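Local coordinates for phospholipase C-beta (PLC-beta) (Sepia officinalis, PDB 3QR0), which belongs to the phospholipase C-beta family of multidomain proteins, combining a PH domain, EF-hand-like regions, a TIM-barrel core built from X and Y parts, and a C2 domain, at residues A[649-660]-A[761-772]. Residues are numbered along the deposited sequence; the frame is centred on the assembly and turned at random.
Sequences AGTIEIKIISAQ and ASVFAHIVAKDY
Ile654 and Ile767 lie side by side on one face of two antiparallel strands of the C2-domain beta sandwich. Residues 650-660 and 761-771 are the central pair of a four-stranded sheet, flanked by strands 706-711 and 746-751. The tightly packed face carries Ile652, Ile654, Ile656, Val763, Ala765, Ile767 and Ala769. It turns to the second sheet, where strands 669-676 and 718-725 meet Ile654 and Ile656, with Ile652 on Met675 and Val763 on Val723. In Ile654, CG1 is anti to the carbonyl carbon (chi1 -53°). A further turn at chi2 brings Ile654 CD1 to 3.9 Å from Ile767 CG2. Ile652 has similar torsions, and its CD1 meets CB of Ala769 at 3.7 Å. Ile656 and Val763 instead cross at about a right angle.

The other face is looser along its middle, where Glu653, Lys655, His766, Val768 and Lys770 are all partly exposed. Glu653 and Val768 run alongside each other, with CB to CB at 3.7 Å. The Glu653 carboxylate makes no salt bridge to Lys770; OE2 stays 5.0 Å from NZ. Lys655 NZ is hydrogen-bonded to Glu703 O. Farther along, this face is buried again against helix 230-238. Phe764 packs there on Ile657, and Arg228 makes a cation-pi contact with its ring.

A classic beta bulge sits at this point, with Ile657 and Ser658 both opposite Phe764. It shifts the register by one residue. At the bulge the CB of Ile657 points toward the partner strand, and its CD1 lies 3.8 Å from Phe764 CE2. Ser658 OG is hydrogen-bonded to Glu230 OE2 and lies 3.4 Å from CB of Phe764. The Phe764 carbonyl oxygen takes two hydrogen bonds, from Ile657 N at 3.0 Å and Ser658 N at 3.1 Å.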
loop_
_atom_site.group_PDB
_atom_site.type_symbol
_atom_site.label_atom_id
_atom_site.label_comp_id
_atom_site.label_asym_id
_atom_site.label_seq_id
_atom_site.Cartn_x
_atom_site.Cartn_y
_atom_site.Cartn_z
ATOM N N ALA A 649 -3.071 -5.538 26.775
ATOM C CA ALA A 649 -1.884 -6.079 26.135
ATOM C C ALA A 649 -2.251 -7.369 25.416
ATOM O O ALA A 649 -3.227 -8.030 25.777
ATOM C CB ALA A 649 -0.791 -6.334 27.169
ATOM N N GLY A 650 -1.462 -7.721 24.404
ATOM C CA GLY A 650 -1.761 -8.860 23.546
ATOM C C GLY A 650 -0.642 -9.878 23.486
ATOM O O GLY A 650 0.477 -9.624 23.938
ATOM N N THR A 651 -0.974 -11.050 22.955
ATOM C CA THR A 651 0.001 -12.066 22.591
ATOM C C THR A 651 -0.284 -12.426 21.145
ATOM O O THR A 651 -1.451 -12.533 20.747
ATOM C CB THR A 651 -0.108 -13.326 23.481
ATOM O OG1 THR A 651 -0.002 -12.949 24.857
ATOM C CG2 THR A 651 1.005 -14.322 23.161
ATOM N N ILE A 652 0.784 -12.575 20.363
ATOM C CA ILE A 652 0.692 -12.968 18.970
ATOM C C ILE A 652 1.619 -14.155 18.751
ATOM O O ILE A 652 2.776 -14.132 19.177
ATOM C CB ILE A 652 1.130 -11.829 18.015
ATOM C CG1 ILE A 652 0.199 -10.617 18.129
ATOM C CG2 ILE A 652 1.188 -12.342 16.580
ATOM C CD1 ILE A 652 -1.171 -10.799 17.487
ATOM N N GLU A 653 1.105 -15.196 18.102
ATOM C CA GLU A 653 1.922 -16.341 17.711
ATOM C C GLU A 653 1.724 -16.581 16.227
ATOM O O GLU A 653 0.593 -16.561 15.731
ATOM C CB GLU A 653 1.560 -17.589 18.524
ATOM C CG GLU A 653 1.508 -17.335 20.030
ATOM C CD GLU A 653 1.299 -18.589 20.866
ATOM O OE1 GLU A 653 1.121 -19.686 20.290
ATOM O OE2 GLU A 653 1.310 -18.470 22.113
ATOM N N ILE A 654 2.826 -16.764 15.508
ATOM C CA ILE A 654 2.765 -16.961 14.067
ATOM C C ILE A 654 3.537 -18.226 13.730
ATOM O O ILE A 654 4.751 -18.291 13.929
ATOM C CB ILE A 654 3.376 -15.769 13.290
ATOM C CG1 ILE A 654 2.755 -14.438 13.725
ATOM C CG2 ILE A 654 3.216 -15.977 11.783
ATOM C CD1 ILE A 654 1.306 -14.264 13.351
ATOM N N LYS A 655 2.820 -19.238 13.250
ATOM C CA LYS A 655 3.434 -20.461 12.760
ATOM C C LYS A 655 3.427 -20.432 11.236
ATOM O O LYS A 655 2.360 -20.415 10.623
ATOM C CB LYS A 655 2.664 -21.680 13.269
ATOM C CG LYS A 655 3.280 -23.013 12.882
ATOM C CD LYS A 655 2.392 -24.178 13.286
ATOM C CE LYS A 655 2.981 -25.506 12.827
ATOM N NZ LYS A 655 4.376 -25.710 13.325
ATOM N N ILE A 656 4.615 -20.414 10.632
ATOM C CA ILE A 656 4.753 -20.472 9.179
ATOM C C ILE A 656 4.728 -21.935 8.746
ATOM O O ILE A 656 5.629 -22.705 9.086
ATOM C CB ILE A 656 6.066 -19.803 8.696
ATOM C CG1 ILE A 656 6.135 -18.341 9.151
ATOM C CG2 ILE A 656 6.197 -19.886 7.164
ATOM C CD1 ILE A 656 5.009 -17.459 8.614
ATOM N N ILE A 657 3.696 -22.315 7.999
ATOM C CA ILE A 657 3.468 -23.716 7.649
ATOM C C ILE A 657 4.001 -24.034 6.257
ATOM O O ILE A 657 4.815 -24.946 6.090
ATOM C CB ILE A 657 1.966 -24.070 7.739
ATOM C CG1 ILE A 657 1.476 -23.916 9.186
ATOM C CG2 ILE A 657 1.710 -25.492 7.278
ATOM C CD1 ILE A 657 -0.028 -23.951 9.321
ATOM N N SER A 658 3.552 -23.275 5.263
ATOM C CA SER A 658 3.942 -23.521 3.884
ATOM C C SER A 658 3.790 -22.268 3.030
ATOM O O SER A 658 3.336 -21.232 3.507
ATOM C CB SER A 658 3.095 -24.653 3.300
ATOM O OG SER A 658 1.737 -24.266 3.186
ATOM N N ALA A 659 4.193 -22.374 1.770
ATOM C CA ALA A 659 3.977 -21.312 0.792
ATOM C C ALA A 659 3.619 -21.916 -0.553
ATOM O O ALA A 659 3.943 -23.069 -0.824
ATOM C CB ALA A 659 5.210 -20.427 0.669
ATOM N N GLN A 660 2.930 -21.133 -1.379
ATOM C CA GLN A 660 2.512 -21.569 -2.703
ATOM C C GLN A 660 2.940 -20.566 -3.764
ATOM O O GLN A 660 2.833 -19.358 -3.563
ATOM C CB GLN A 660 0.993 -21.737 -2.766
ATOM C CG GLN A 660 0.429 -22.762 -1.778
ATOM C CD GLN A 660 0.278 -22.211 -0.378
ATOM O OE1 GLN A 660 -0.269 -21.121 -0.181
ATOM N NE2 GLN A 660 0.767 -22.960 0.611
ATOM N N ALA A 761 1.379 -16.067 -5.385
ATOM C CA ALA A 761 2.370 -16.242 -4.318
ATOM C C ALA A 761 1.737 -15.982 -2.960
ATOM O O ALA A 761 1.212 -14.893 -2.712
ATOM C CB ALA A 761 3.585 -15.327 -4.533
ATOM N N SER A 762 1.776 -16.993 -2.093
ATOM C CA SER A 762 1.113 -16.940 -0.795
ATOM C C SER A 762 1.885 -17.727 0.256
ATOM O O SER A 762 2.590 -18.678 -0.066
ATOM C CB SER A 762 -0.297 -17.530 -0.885
ATOM O OG SER A 762 -1.057 -16.935 -1.927
ATOM N N VAL A 763 1.742 -17.307 1.507
ATOM C CA VAL A 763 2.192 -18.090 2.654
ATOM C C VAL A 763 0.947 -18.613 3.360
ATOM O O VAL A 763 -0.050 -17.897 3.480
ATOM C CB VAL A 763 3.055 -17.245 3.617
ATOM C CG1 VAL A 763 3.250 -17.959 4.961
ATOM C CG2 VAL A 763 4.410 -16.947 2.983
ATOM N N PHE A 764 0.997 -19.867 3.799
ATOM C CA PHE A 764 -0.044 -20.444 4.638
ATOM C C PHE A 764 0.505 -20.509 6.066
ATOM O O PHE A 764 1.608 -21.030 6.295
ATOM C CB PHE A 764 -0.440 -21.827 4.118
ATOM C CG PHE A 764 -1.554 -22.484 4.890
ATOM C CD1 PHE A 764 -2.833 -21.935 4.897
ATOM C CD2 PHE A 764 -1.329 -23.666 5.588
ATOM C CE1 PHE A 764 -3.868 -22.544 5.601
ATOM C CE2 PHE A 764 -2.358 -24.284 6.293
ATOM C CZ PHE A 764 -3.629 -23.720 6.305
ATOM N N ALA A 765 -0.252 -19.954 7.012
ATOM C CA ALA A 765 0.203 -19.823 8.396
ATOM C C ALA A 765 -0.936 -20.054 9.388
ATOM O O ALA A 765 -2.114 -19.972 9.025
ATOM C CB ALA A 765 0.801 -18.433 8.611
ATOM N N HIS A 766 -0.578 -20.343 10.637
ATOM C CA HIS A 766 -1.535 -20.312 11.737
ATOM C C HIS A 766 -1.204 -19.132 12.646
ATOM O O HIS A 766 -0.042 -18.918 13.012
ATOM C CB HIS A 766 -1.533 -21.603 12.548
ATOM C CG HIS A 766 -2.609 -21.653 13.591
ATOM N ND1 HIS A 766 -2.432 -21.167 14.870
ATOM C CD2 HIS A 766 -3.881 -22.115 13.539
ATOM C CE1 HIS A 766 -3.545 -21.338 15.562
ATOM N NE2 HIS A 766 -4.441 -21.909 14.776
ATOM N N ILE A 767 -2.237 -18.384 13.014
ATOM C CA ILE A 767 -2.082 -17.158 13.783
ATOM C C ILE A 767 -2.860 -17.269 15.085
ATOM O O ILE A 767 -4.056 -17.559 15.077
ATOM C CB ILE A 767 -2.603 -15.945 12.995
ATOM C CG1 ILE A 767 -1.841 -15.802 11.679
ATOM C CG2 ILE A 767 -2.500 -14.662 13.846
ATOM C CD1 ILE A 767 -2.377 -14.710 10.774
ATOM N N VAL A 768 -2.174 -17.074 16.204
ATOM C CA VAL A 768 -2.846 -16.882 17.482
ATOM C C VAL A 768 -2.811 -15.392 17.785
ATOM O O VAL A 768 -1.756 -14.763 17.687
ATOM C CB VAL A 768 -2.164 -17.656 18.609
ATOM C CG1 VAL A 768 -2.690 -17.205 19.963
ATOM C CG2 VAL A 768 -2.370 -19.158 18.422
ATOM N N ALA A 769 -3.971 -14.832 18.116
ATOM C CA ALA A 769 -4.076 -13.445 18.561
ATOM C C ALA A 769 -5.105 -13.384 19.670
ATOM O O ALA A 769 -6.272 -13.711 19.467
ATOM C CB ALA A 769 -4.474 -12.526 17.415
ATOM N N LYS A 770 -4.661 -12.973 20.847
ATOM C CA LYS A 770 -5.510 -12.955 22.022
ATOM C C LYS A 770 -4.956 -11.983 23.041
ATOM O O LYS A 770 -3.833 -11.488 22.904
ATOM C CB LYS A 770 -5.595 -14.353 22.640
ATOM C CG LYS A 770 -4.248 -14.945 23.024
ATOM C CD LYS A 770 -4.411 -16.317 23.658
ATOM C CE LYS A 770 -3.066 -16.944 23.971
ATOM N NZ LYS A 770 -3.212 -18.396 24.274
ATOM N N ASP A 771 -5.754 -11.726 24.069
ATOM C CA ASP A 771 -5.345 -10.857 25.149
ATOM C C ASP A 771 -4.233 -11.533 25.944
ATOM O O ASP A 771 -4.239 -12.756 26.126
ATOM C CB ASP A 771 -6.535 -10.511 26.049
ATOM C CG ASP A 771 -7.608 -9.724 25.317
ATOM O OD1 ASP A 771 -7.348 -9.263 24.184
ATOM O OD2 ASP A 771 -8.716 -9.565 25.872
ATOM N N TYR A 772 -3.273 -10.721 26.388
ATOM C CA TYR A 772 -2.124 -11.197 27.143
ATOM C C TYR A 772 -2.559 -11.703 28.519
ATOM O O TYR A 772 -3.063 -10.931 29.338
ATOM C CB TYR A 772 -1.096 -10.074 27.296
ATOM C CG TYR A 772 0.050 -10.400 28.222
ATOM C CD1 TYR A 772 0.977 -11.386 27.894
ATOM C CD2 TYR A 772 0.214 -9.716 29.429
ATOM C CE1 TYR A 772 2.031 -11.692 28.747
ATOM C CE2 TYR A 772 1.263 -10.012 30.283
ATOM C CZ TYR A 772 2.167 -10.998 29.936
ATOM O OH TYR A 772 3.206 -11.290 30.781
#